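Local coordinates for protein phosphoribosyl-aminoimidazole carboxylase (PDB 3K5I) that acts as an N5-carboxyaminoimidazole ribonucleotide synthase of the ATP-grasp family in purine biosynthesis, probably spending ATP to carboxylate 5-aminoimidazole ribonucleotide, at residues Gly28-Gly33 and Asn51-Asp56; Leu35-Val40 and Lys61-His66; Leu163-Lys168 and Arg196-Glu201. All coordinates share one frame; numbering follows the deposited sequence.

Contact 1. Residues Gly28-Gly33 and Asn51-Asp56. With AIR (5-aminoimidazole ribonucleotide), chain I.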
loop_
_atom_site.group_PDB
_atom_site.type_symbol
_atom_site.label_atom_id
_atom_site.label_comp_id
_atom_site.label_asym_id
_atom_site.label_seq_id
_atom_site.Cartn_x
_atom_site.Cartn_y
_atom_site.Cartn_z
ATOM N N GLY A 28 -10.267 3.068 -17.686
ATOM C CA GLY A 28 -10.486 4.528 -17.758
ATOM C C GLY A 28 -11.195 4.836 -16.471
ATOM O O GLY A 28 -12.234 4.194 -16.182
ATOM N N VAL A 29 -10.634 5.770 -15.710
ATOM C CA VAL A 29 -11.323 6.129 -14.461
ATOM C C VAL A 29 -11.797 7.570 -14.550
ATOM O O VAL A 29 -11.005 8.497 -14.730
ATOM C CB VAL A 29 -10.521 5.901 -13.119
ATOM C CG1 VAL A 29 -9.361 6.862 -13.003
ATOM C CG2 VAL A 29 -11.395 6.248 -11.853
ATOM N N LEU A 30 -13.102 7.766 -14.425
ATOM C CA LEU A 30 -13.610 9.117 -14.493
ATOM C C LEU A 30 -13.453 9.817 -13.112
ATOM O O LEU A 30 -14.194 9.508 -12.190
ATOM C CB LEU A 30 -15.105 8.964 -14.700
ATOM C CG LEU A 30 -15.690 9.098 -16.101
ATOM C CD1 LEU A 30 -14.810 9.442 -17.389
ATOM C CD2 LEU A 30 -16.648 7.924 -16.046
ATOM N N GLY A 31 -12.531 10.728 -12.961
ATOM C CA GLY A 31 -12.308 11.411 -11.683
ATOM C C GLY A 31 -10.900 10.995 -11.216
ATOM O O GLY A 31 -10.560 9.836 -11.447
ATOM N N GLY A 32 -10.077 11.853 -10.602
ATOM C CA GLY A 32 -8.726 11.389 -10.203
ATOM C C GLY A 32 -8.249 12.034 -8.889
ATOM O O GLY A 32 -7.138 12.569 -8.788
ATOM N N GLY A 33 -9.148 11.909 -7.913
ATOM C CA GLY A 33 -9.034 12.404 -6.580
ATOM C C GLY A 33 -8.553 11.246 -5.755
ATOM O O GLY A 33 -7.933 10.341 -6.286
ATOM N N ASN A 51 -5.893 4.901 -17.195
ATOM C CA ASN A 51 -5.878 6.272 -17.777
ATOM C C ASN A 51 -6.875 7.101 -16.987
ATOM O O ASN A 51 -8.025 6.740 -16.859
ATOM C CB ASN A 51 -6.351 6.388 -19.206
ATOM C CG ASN A 51 -5.567 5.478 -20.075
ATOM O OD1 ASN A 51 -4.417 5.245 -19.750
ATOM N ND2 ASN A 51 -6.204 4.856 -21.043
ATOM N N VAL A 52 -6.478 8.230 -16.440
ATOM C CA VAL A 52 -7.407 9.013 -15.616
ATOM C C VAL A 52 -8.027 10.269 -16.192
ATOM O O VAL A 52 -7.363 11.018 -16.865
ATOM C CB VAL A 52 -6.466 9.569 -14.464
ATOM C CG1 VAL A 52 -7.172 10.187 -13.293
ATOM C CG2 VAL A 52 -5.584 8.468 -13.959
ATOM N N LEU A 53 -9.309 10.494 -15.947
ATOM C CA LEU A 53 -9.876 11.734 -16.451
ATOM C C LEU A 53 -10.049 12.740 -15.278
ATOM O O LEU A 53 -10.809 12.512 -14.325
ATOM C CB LEU A 53 -11.208 11.488 -17.181
ATOM C CG LEU A 53 -11.898 12.739 -17.769
ATOM C CD1 LEU A 53 -11.036 13.702 -18.589
ATOM C CD2 LEU A 53 -13.222 12.431 -18.484
ATOM N N ASP A 54 -9.322 13.843 -15.321
ATOM C CA ASP A 54 -9.462 14.861 -14.283
ATOM C C ASP A 54 -8.454 15.992 -14.531
ATOM O O ASP A 54 -7.804 16.016 -15.572
ATOM C CB ASP A 54 -9.281 14.232 -12.896
ATOM C CG ASP A 54 -9.830 15.129 -11.783
ATOM O OD1 ASP A 54 -9.896 16.376 -11.948
ATOM O OD2 ASP A 54 -10.212 14.516 -10.778
ATOM N N ALA A 55 -8.300 16.938 -13.620
ATOM C CA ALA A 55 -7.300 17.969 -13.882
ATOM C C ALA A 55 -5.882 17.378 -13.973
ATOM O O ALA A 55 -5.615 16.275 -13.545
ATOM C CB ALA A 55 -7.340 18.975 -12.799
ATOM N N ASP A 56 -4.955 18.105 -14.588
ATOM C CA ASP A 56 -3.588 17.607 -14.719
ATOM C C ASP A 56 -2.968 17.569 -13.378
ATOM O O ASP A 56 -3.254 18.427 -12.531
ATOM C CB ASP A 56 -2.654 18.455 -15.589
ATOM C CG ASP A 56 -2.939 18.235 -17.035
ATOM O OD1 ASP A 56 -3.646 17.260 -17.440
ATOM O OD2 ASP A 56 -2.396 19.109 -17.714
HETATM N N1 AIR I . -15.105 11.436 -3.891
HETATM C C2 AIR I . -15.996 11.104 -4.870
HETATM N N3 AIR I . -17.278 11.172 -4.518
HETATM C C4 AIR I . -17.202 11.535 -3.186
HETATM C C5 AIR I . -15.882 11.713 -2.778
HETATM N N6 AIR I . -15.353 12.088 -1.570
HETATM C "C1'" AIR I . -13.631 11.586 -3.866
HETATM C "C2'" AIR I . -12.948 11.245 -5.210
HETATM C "C3'" AIR I . -13.319 12.576 -5.887
HETATM C "C4'" AIR I . -12.826 13.536 -4.801
HETATM O "O4'" AIR I . -13.454 12.972 -3.634
HETATM O "O2'" AIR I . -11.555 10.875 -5.232
HETATM O "O3'" AIR I . -12.723 12.635 -7.165
HETATM C "C5'" AIR I . -12.204 14.917 -4.723
HETATM O "O5'" AIR I . -12.842 15.787 -3.744
HETATM P P AIR I . -12.326 17.314 -3.630
HETATM O O6 AIR I . -11.767 17.616 -2.135
HETATM O O7 AIR I . -13.545 18.094 -3.982
HETATM O O8 AIR I . -11.199 17.476 -4.625
#
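Asp54 OD2 accepts the backbone N-H of Gly32 at 2.7 Å, using the lone pair that faces away from its sister oxygen; the bond is somewhat bent, with 148° at the hydrogen. The carboxylate gets there because CG stands opposite the backbone N about CA-CB (chi1 -162°), swinging it over the turn that leaves strand 26-30. Just before this point the two chains run as parallel strands. Val29 N donates to Asn51 O at 3.0 Å, and Val29 O takes Leu53 N at 2.9 Å. Gly31 N closes the series on Leu53 O at 2.8 Å, bent to 137° at the hydrogen but in the carbonyl plane. On one face of the sheet Val29 and Val52 lie side by side, CG1 to CG1 at 4.0 Å, and Val52 CG1 also reaches forward to Gly32 CA at 3.7 Å. On the other face Leu30 CD1 meets Leu53 CD2 at 3.6 Å, a pair covered by Leu83 of helix 77-84. Gly33 then stands at the N-cap of helix 34-46, its N bonded to Glu93 OE2 and its carbonyl C 3.1 Å from O2' of the AIR ribose. A carboxylate thus takes over where the strand pairing stops, so the glycine turn is fixed through backbone N-H groups, and with it the main chain bordering the ribose.

Contact 2. Residues Leu35-Val40 and Lys61-His66. With AIR (5-aminoimidazole ribonucleotide), chain I.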
loop_
_atom_site.group_PDB
_atom_site.type_symbol
_atom_site.label_atom_id
_atom_site.label_comp_id
_atom_site.label_asym_id
_atom_site.label_seq_id
_atom_site.Cartn_x
_atom_site.Cartn_y
_atom_site.Cartn_z
ATOM N N LEU A 35 -9.798 8.870 -4.343
ATOM C CA LEU A 35 -10.374 7.548 -4.564
ATOM C C LEU A 35 -9.673 6.942 -5.753
ATOM O O LEU A 35 -9.255 5.801 -5.730
ATOM C CB LEU A 35 -11.903 7.635 -4.773
ATOM C CG LEU A 35 -12.754 7.954 -3.541
ATOM C CD1 LEU A 35 -14.248 7.843 -3.889
ATOM C CD2 LEU A 35 -12.423 7.107 -2.258
ATOM N N GLY A 36 -9.614 7.741 -6.812
ATOM C CA GLY A 36 -9.027 7.350 -8.057
ATOM C C GLY A 36 -7.659 7.050 -7.655
ATOM O O GLY A 36 -7.143 6.076 -8.184
ATOM N N ARG A 37 -7.084 7.804 -6.730
ATOM C CA ARG A 37 -5.683 7.405 -6.413
ATOM C C ARG A 37 -5.467 6.050 -5.714
ATOM O O ARG A 37 -4.462 5.340 -5.876
ATOM C CB ARG A 37 -5.036 8.536 -5.613
ATOM C CG ARG A 37 -3.540 8.420 -5.363
ATOM C CD ARG A 37 -3.128 9.450 -4.297
ATOM N NE ARG A 37 -1.735 9.403 -3.800
ATOM C CZ ARG A 37 -0.816 10.302 -4.143
ATOM N NH1 ARG A 37 -1.116 11.250 -5.028
ATOM N NH2 ARG A 37 0.390 10.238 -3.606
ATOM N N MET A 38 -6.379 5.705 -4.825
ATOM C CA MET A 38 -6.239 4.445 -4.134
ATOM C C MET A 38 -6.475 3.379 -5.180
ATOM O O MET A 38 -5.836 2.314 -5.195
ATOM C CB MET A 38 -7.188 4.347 -2.929
ATOM C CG MET A 38 -6.437 5.095 -1.857
ATOM S SD MET A 38 -7.217 5.261 -0.258
ATOM C CE MET A 38 -8.448 6.280 -0.638
ATOM N N LEU A 39 -7.369 3.679 -6.107
ATOM C CA LEU A 39 -7.570 2.681 -7.155
ATOM C C LEU A 39 -6.259 2.423 -7.923
ATOM O O LEU A 39 -5.929 1.268 -8.157
ATOM C CB LEU A 39 -8.763 3.015 -8.063
ATOM C CG LEU A 39 -9.235 1.801 -8.884
ATOM C CD1 LEU A 39 -10.054 0.689 -8.192
ATOM C CD2 LEU A 39 -9.934 2.228 -10.162
ATOM N N VAL A 40 -5.524 3.473 -8.306
ATOM C CA VAL A 40 -4.242 3.370 -9.025
ATOM C C VAL A 40 -3.243 2.667 -8.131
ATOM O O VAL A 40 -2.537 1.772 -8.583
ATOM C CB VAL A 40 -3.685 4.742 -9.525
ATOM C CG1 VAL A 40 -2.497 4.608 -10.574
ATOM C CG2 VAL A 40 -4.813 5.460 -10.228
ATOM N N LYS A 61 -3.100 10.863 -11.039
ATOM C CA LYS A 61 -2.173 11.008 -12.149
ATOM C C LYS A 61 -0.776 11.038 -11.565
ATOM O O LYS A 61 0.115 10.447 -12.166
ATOM C CB LYS A 61 -2.458 12.332 -12.844
ATOM C CG LYS A 61 -3.810 12.339 -13.542
ATOM C CD LYS A 61 -3.708 13.597 -14.489
ATOM C CE LYS A 61 -4.743 13.495 -15.624
ATOM N NZ LYS A 61 -5.745 14.543 -15.477
ATOM N N GLN A 62 -0.667 11.679 -10.395
ATOM C CA GLN A 62 0.541 11.817 -9.622
ATOM C C GLN A 62 1.343 10.546 -9.398
ATOM O O GLN A 62 2.590 10.641 -9.250
ATOM C CB GLN A 62 0.312 12.558 -8.324
ATOM C CG GLN A 62 -0.218 13.947 -8.563
ATOM C CD GLN A 62 -0.357 14.644 -7.221
ATOM O OE1 GLN A 62 0.309 14.331 -6.216
ATOM N NE2 GLN A 62 -1.295 15.563 -7.171
ATOM N N ILE A 63 0.669 9.396 -9.481
ATOM C CA ILE A 63 1.323 8.073 -9.274
ATOM C C ILE A 63 1.154 7.083 -10.420
ATOM O O ILE A 63 1.102 5.870 -10.233
ATOM C CB ILE A 63 0.895 7.418 -7.906
ATOM C CG1 ILE A 63 -0.633 7.148 -7.865
ATOM C CG2 ILE A 63 1.163 8.414 -6.761
ATOM C CD1 ILE A 63 -0.942 5.961 -6.943
ATOM N N SER A 64 1.058 7.618 -11.624
ATOM C CA SER A 64 0.870 6.804 -12.800
ATOM C C SER A 64 1.517 7.630 -13.925
ATOM O O SER A 64 0.861 8.402 -14.629
ATOM C CB SER A 64 -0.649 6.767 -13.012
ATOM O OG SER A 64 -1.013 6.215 -14.270
ATOM N N ALA A 65 2.825 7.480 -14.094
ATOM C CA ALA A 65 3.568 8.245 -15.091
ATOM C C ALA A 65 3.534 7.614 -16.462
ATOM O O ALA A 65 4.487 6.902 -16.778
ATOM C CB ALA A 65 5.044 8.307 -14.654
ATOM N N HIS A 66 2.499 7.862 -17.264
ATOM C CA HIS A 66 2.452 7.300 -18.631
ATOM C C HIS A 66 1.713 8.299 -19.503
ATOM O O HIS A 66 1.254 9.337 -18.988
ATOM C CB HIS A 66 1.791 5.909 -18.623
ATOM C CG HIS A 66 0.391 5.872 -18.084
ATOM N ND1 HIS A 66 -0.649 6.448 -18.766
ATOM C CD2 HIS A 66 -0.162 5.293 -16.990
ATOM C CE1 HIS A 66 -1.774 6.266 -18.098
ATOM N NE2 HIS A 66 -1.508 5.572 -17.015
HETATM N N1 AIR I . -15.105 11.436 -3.891
HETATM C C2 AIR I . -15.996 11.104 -4.870
HETATM N N3 AIR I . -17.278 11.172 -4.518
HETATM C C4 AIR I . -17.202 11.535 -3.186
HETATM C C5 AIR I . -15.882 11.713 -2.778
HETATM N N6 AIR I . -15.353 12.088 -1.570
HETATM C "C1'" AIR I . -13.631 11.586 -3.866
HETATM C "C2'" AIR I . -12.948 11.245 -5.210
HETATM C "C3'" AIR I . -13.319 12.576 -5.887
HETATM C "C4'" AIR I . -12.826 13.536 -4.801
HETATM O "O4'" AIR I . -13.454 12.972 -3.634
HETATM O "O2'" AIR I . -11.555 10.875 -5.232
HETATM O "O3'" AIR I . -12.723 12.635 -7.165
HETATM C "C5'" AIR I . -12.204 14.917 -4.723
HETATM O "O5'" AIR I . -12.842 15.787 -3.744
HETATM P P AIR I . -12.326 17.314 -3.630
HETATM O O6 AIR I . -11.767 17.616 -2.135
HETATM O O7 AIR I . -13.545 18.094 -3.982
HETATM O O8 AIR I . -11.199 17.476 -4.625
#
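Ile63 carries most of this contact, packed against helix 34-46 at Arg37 and Val40. The packing is tight here: Ile63 CD1 lies 3.9 Å from Arg37 CG and 4.0 Å from Val40 CB. CG1 of Ile63 sits between its backbone N and carbonyl carbon (chi1 62°), which directs CD1 onto the helix, while CG2 is left facing the guanidinium. Arg37 runs extended across the isoleucine at about a right angle, and Ile63 CG2 covers one face of the guanidinium near its rim, 3.7 Å from Arg37 NH2. One helical turn on, Val40 CG1 touches Ser64 CB at 3.7 Å. The looser, partly exposed end is at Gln62. Gln62 OE1 lies at the edge of the Arg37 guanidinium, in its plane, yet 3.6 Å from Arg37 NH1 and with the amide turned 90° to it. Both polar ends have stronger partners: Arg37 NH1 bonds to Pro59 O, Gln62 NE2 to Asn57 O. Asn44 of the second subunit packs on Ile63, and its O receives a weak bond from Arg37 NH2, so the contact reaches the dimer interface. At the start of the helix Leu35 N donates to AIR O2' at 2.8 Å, nearly straight at 163°. A backbone N-H at the start of the helix bonded to a ribose hydroxyl, with Gly36 in a GxGxxG-like sequence, is consistent with a Rossmann-like nucleotide site.

Contact 3. Residues Leu163-Lys168 and Arg196-Glu201. With ADP (adenosine-5'-diphosphate), chain G.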
loop_
_atom_site.group_PDB
_atom_site.type_symbol
_atom_site.label_atom_id
_atom_site.label_comp_id
_atom_site.label_asym_id
_atom_site.label_seq_id
_atom_site.Cartn_x
_atom_site.Cartn_y
_atom_site.Cartn_z
ATOM N N LEU A 163 -34.596 19.600 10.244
ATOM C CA LEU A 163 -34.719 18.751 9.076
ATOM C C LEU A 163 -33.404 18.898 8.307
ATOM O O LEU A 163 -32.626 19.837 8.498
ATOM C CB LEU A 163 -35.913 19.189 8.239
ATOM C CG LEU A 163 -36.183 20.660 7.920
ATOM C CD1 LEU A 163 -35.070 20.908 6.864
ATOM C CD2 LEU A 163 -37.632 20.947 7.358
ATOM N N MET A 164 -33.129 17.959 7.413
ATOM C CA MET A 164 -31.865 18.076 6.683
ATOM C C MET A 164 -32.125 18.699 5.335
ATOM O O MET A 164 -32.857 18.112 4.553
ATOM C CB MET A 164 -31.192 16.704 6.522
ATOM C CG MET A 164 -29.766 16.765 5.950
ATOM S SD MET A 164 -28.844 17.947 6.914
ATOM C CE MET A 164 -28.383 16.962 8.137
ATOM N N LEU A 165 -31.598 19.885 5.064
ATOM C CA LEU A 165 -31.882 20.417 3.742
ATOM C C LEU A 165 -30.845 19.829 2.817
ATOM O O LEU A 165 -29.672 19.869 3.155
ATOM C CB LEU A 165 -31.795 21.942 3.640
ATOM C CG LEU A 165 -32.322 22.591 2.344
ATOM C CD1 LEU A 165 -33.742 22.134 1.864
ATOM C CD2 LEU A 165 -32.198 24.166 2.350
ATOM N N LYS A 166 -31.241 19.325 1.651
ATOM C CA LYS A 166 -30.222 18.748 0.774
ATOM C C LYS A 166 -30.356 19.060 -0.717
ATOM O O LYS A 166 -31.478 19.082 -1.242
ATOM C CB LYS A 166 -30.307 17.215 0.867
ATOM C CG LYS A 166 -30.385 16.575 2.226
ATOM C CD LYS A 166 -30.028 15.066 2.143
ATOM C CE LYS A 166 -29.701 14.351 3.500
ATOM N NZ LYS A 166 -29.455 12.817 3.546
ATOM N N SER A 167 -29.215 19.250 -1.379
ATOM C CA SER A 167 -29.110 19.488 -2.818
ATOM C C SER A 167 -29.291 18.094 -3.414
ATOM O O SER A 167 -28.716 17.082 -2.947
ATOM C CB SER A 167 -27.687 19.879 -3.295
ATOM O OG SER A 167 -27.675 19.966 -4.727
ATOM N N LYS A 168 -30.093 18.037 -4.464
ATOM C CA LYS A 168 -30.287 16.759 -5.137
ATOM C C LYS A 168 -29.013 16.380 -5.922
ATOM O O LYS A 168 -28.550 15.243 -6.019
ATOM C CB LYS A 168 -31.441 16.948 -6.115
ATOM C CG LYS A 168 -32.806 17.080 -5.452
ATOM C CD LYS A 168 -33.793 17.192 -6.631
ATOM C CE LYS A 168 -35.274 17.407 -6.380
ATOM N NZ LYS A 168 -36.102 16.714 -7.457
ATOM N N ARG A 196 -29.479 25.563 -6.343
ATOM C CA ARG A 196 -29.333 24.139 -6.586
ATOM C C ARG A 196 -30.776 23.544 -6.515
ATOM O O ARG A 196 -31.701 24.140 -5.977
ATOM C CB ARG A 196 -28.309 23.527 -5.563
ATOM C CG ARG A 196 -26.932 24.267 -5.538
ATOM C CD ARG A 196 -25.950 23.785 -4.430
ATOM N NE ARG A 196 -25.603 22.362 -4.621
ATOM C CZ ARG A 196 -24.780 21.641 -3.857
ATOM N NH1 ARG A 196 -24.207 22.195 -2.797
ATOM N NH2 ARG A 196 -24.552 20.364 -4.123
ATOM N N PRO A 197 -31.027 22.377 -7.084
ATOM C CA PRO A 197 -32.352 21.737 -7.000
ATOM C C PRO A 197 -32.279 21.090 -5.598
ATOM O O PRO A 197 -31.277 20.457 -5.250
ATOM C CB PRO A 197 -32.238 20.580 -8.001
ATOM C CG PRO A 197 -30.747 20.276 -8.111
ATOM C CD PRO A 197 -30.016 21.553 -7.781
ATOM N N LEU A 198 -33.312 21.244 -4.779
ATOM C CA LEU A 198 -33.334 20.729 -3.401
ATOM C C LEU A 198 -34.518 19.876 -3.047
ATOM O O LEU A 198 -35.556 19.832 -3.719
ATOM C CB LEU A 198 -33.529 21.922 -2.443
ATOM C CG LEU A 198 -32.674 23.109 -2.808
ATOM C CD1 LEU A 198 -32.932 24.085 -1.686
ATOM C CD2 LEU A 198 -31.195 22.689 -2.908
ATOM N N TYR A 199 -34.376 19.256 -1.894
ATOM C CA TYR A 199 -35.458 18.473 -1.328
ATOM C C TYR A 199 -35.059 18.466 0.151
ATOM O O TYR A 199 -33.915 18.694 0.501
ATOM C CB TYR A 199 -35.643 17.080 -1.922
ATOM C CG TYR A 199 -34.595 16.129 -1.459
ATOM C CD1 TYR A 199 -33.318 16.194 -2.023
ATOM C CD2 TYR A 199 -34.848 15.212 -0.447
ATOM C CE1 TYR A 199 -32.382 15.298 -1.635
ATOM C CE2 TYR A 199 -33.878 14.325 -0.030
ATOM C CZ TYR A 199 -32.638 14.417 -0.627
ATOM O OH TYR A 199 -31.566 13.616 -0.356
ATOM N N ALA A 200 -35.997 18.267 1.057
ATOM C CA ALA A 200 -35.700 18.239 2.494
ATOM C C ALA A 200 -35.960 16.842 3.022
ATOM O O ALA A 200 -36.791 16.108 2.466
ATOM C CB ALA A 200 -36.583 19.264 3.226
ATOM N N GLU A 201 -35.269 16.470 4.095
ATOM C CA GLU A 201 -35.574 15.121 4.534
ATOM C C GLU A 201 -36.041 15.166 5.987
ATOM O O GLU A 201 -35.552 15.973 6.785
ATOM C CB GLU A 201 -34.280 14.339 4.297
ATOM C CG GLU A 201 -34.409 13.226 3.291
ATOM C CD GLU A 201 -33.141 12.392 3.251
ATOM O OE1 GLU A 201 -32.362 12.449 4.223
ATOM O OE2 GLU A 201 -32.909 11.679 2.252
HETATM P PB ADP G . -23.313 13.254 1.472
HETATM O O1B ADP G . -22.688 14.576 1.244
HETATM O O2B ADP G . -23.471 12.873 0.016
HETATM O O3B ADP G . -22.802 11.897 2.054
HETATM P PA ADP G . -25.564 12.371 3.243
HETATM O O1A ADP G . -25.011 11.021 3.373
HETATM O O2A ADP G . -27.041 12.273 2.954
HETATM O O3A ADP G . -24.744 13.280 2.202
HETATM O "O5'" ADP G . -25.389 12.941 4.735
HETATM C "C5'" ADP G . -24.156 12.825 5.455
HETATM C "C4'" ADP G . -24.447 12.558 6.911
HETATM O "O4'" ADP G . -25.286 13.617 7.440
HETATM C "C3'" ADP G . -25.267 11.336 7.284
HETATM O "O3'" ADP G . -24.293 10.320 7.574
HETATM C "C2'" ADP G . -25.923 11.671 8.629
HETATM O "O2'" ADP G . -24.927 11.941 9.661
HETATM C "C1'" ADP G . -26.281 13.095 8.259
HETATM N N9 ADP G . -27.643 13.056 7.749
HETATM C C8 ADP G . -27.974 12.894 6.432
HETATM N N7 ADP G . -29.310 12.736 6.285
HETATM C C5 ADP G . -29.779 12.888 7.573
HETATM C C6 ADP G . -31.133 12.954 8.048
HETATM N N6 ADP G . -32.230 12.810 7.561
HETATM N N1 ADP G . -31.271 13.113 9.396
HETATM C C2 ADP G . -30.213 13.309 10.269
HETATM N N3 ADP G . -28.990 13.360 9.813
HETATM C C4 ADP G . -28.789 13.129 8.504
#
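The guanidinium of Arg196 carries Ser167 CB on one face, 3.0 Å above its plane and shifted toward the rim. Its two terminal nitrogens are held by carbonyls beyond the contact, NH2 by Thr169 O and NH1 by Arg175 O. The Tyr199 ring has Ser167 O and Glu201 OE2 near its plane, at its edge, while Lys168 CG comes in obliquely, 3.6 Å from Tyr199 CD1. Tyr199 CG is tucked between its own N and carbonyl carbon (chi1 75°), which brings the ring obliquely across the Lys166 chain, where Lys166 CD lies 3.3 Å from Tyr199 OH. Beyond the ring the lysine chain runs out extended to the nucleotide. There Lys166 NZ forms a salt bridge with Glu201 OE1 at 3.0 Å, meeting it 41° out of the carboxylate plane, and bonds to ADP N7 at 2.7 Å and to the alpha-phosphate oxygen O2A. Glu201 OE1 also receives a weak bond from adenine N6, and Met164 CE approaches ADP C4 at 3.9 Å. One ammonium group thus links the carboxylate, the adenine and the phosphate. Alongside, the strands pair antiparallel, Met164 with Glu201 and Lys166 with Tyr199 as hydrogen-bonded pairs; Lys168 N adds a nearly straight bond to Pro197 O at 2.8 Å. Leu165 meets Leu198 and Ala200 on the reverse face. These are the two inner strands of a four-stranded sheet, flanked by strands 141-144 and 177-180, with helix 124-132 packed over Lys166, Tyr199 and Glu201.

In the fold
All three contacts are largely buried, but differently placed. Contacts 1 and 2 share the pre-ATP-grasp region, their centres 8 Å apart; their segments alternate along the chain, and Lys61 NZ reaches Ala55 O between them. Contact 1 borders AIR through Gly33; contact 2 gives it a backbone N-H, with the Leu35 side chain packing beside it. Contact 1 is parallel sheet core, held by backbone bonds and one carboxylate; contact 2 is helix-to-loop side-chain packing beside the second subunit. Contact 3 belongs to the ATP-grasp domain, with its centre 29 Å from that of contact 1 and 33 Å from that of contact 2. Its antiparallel strands offer charged side chains to ADP.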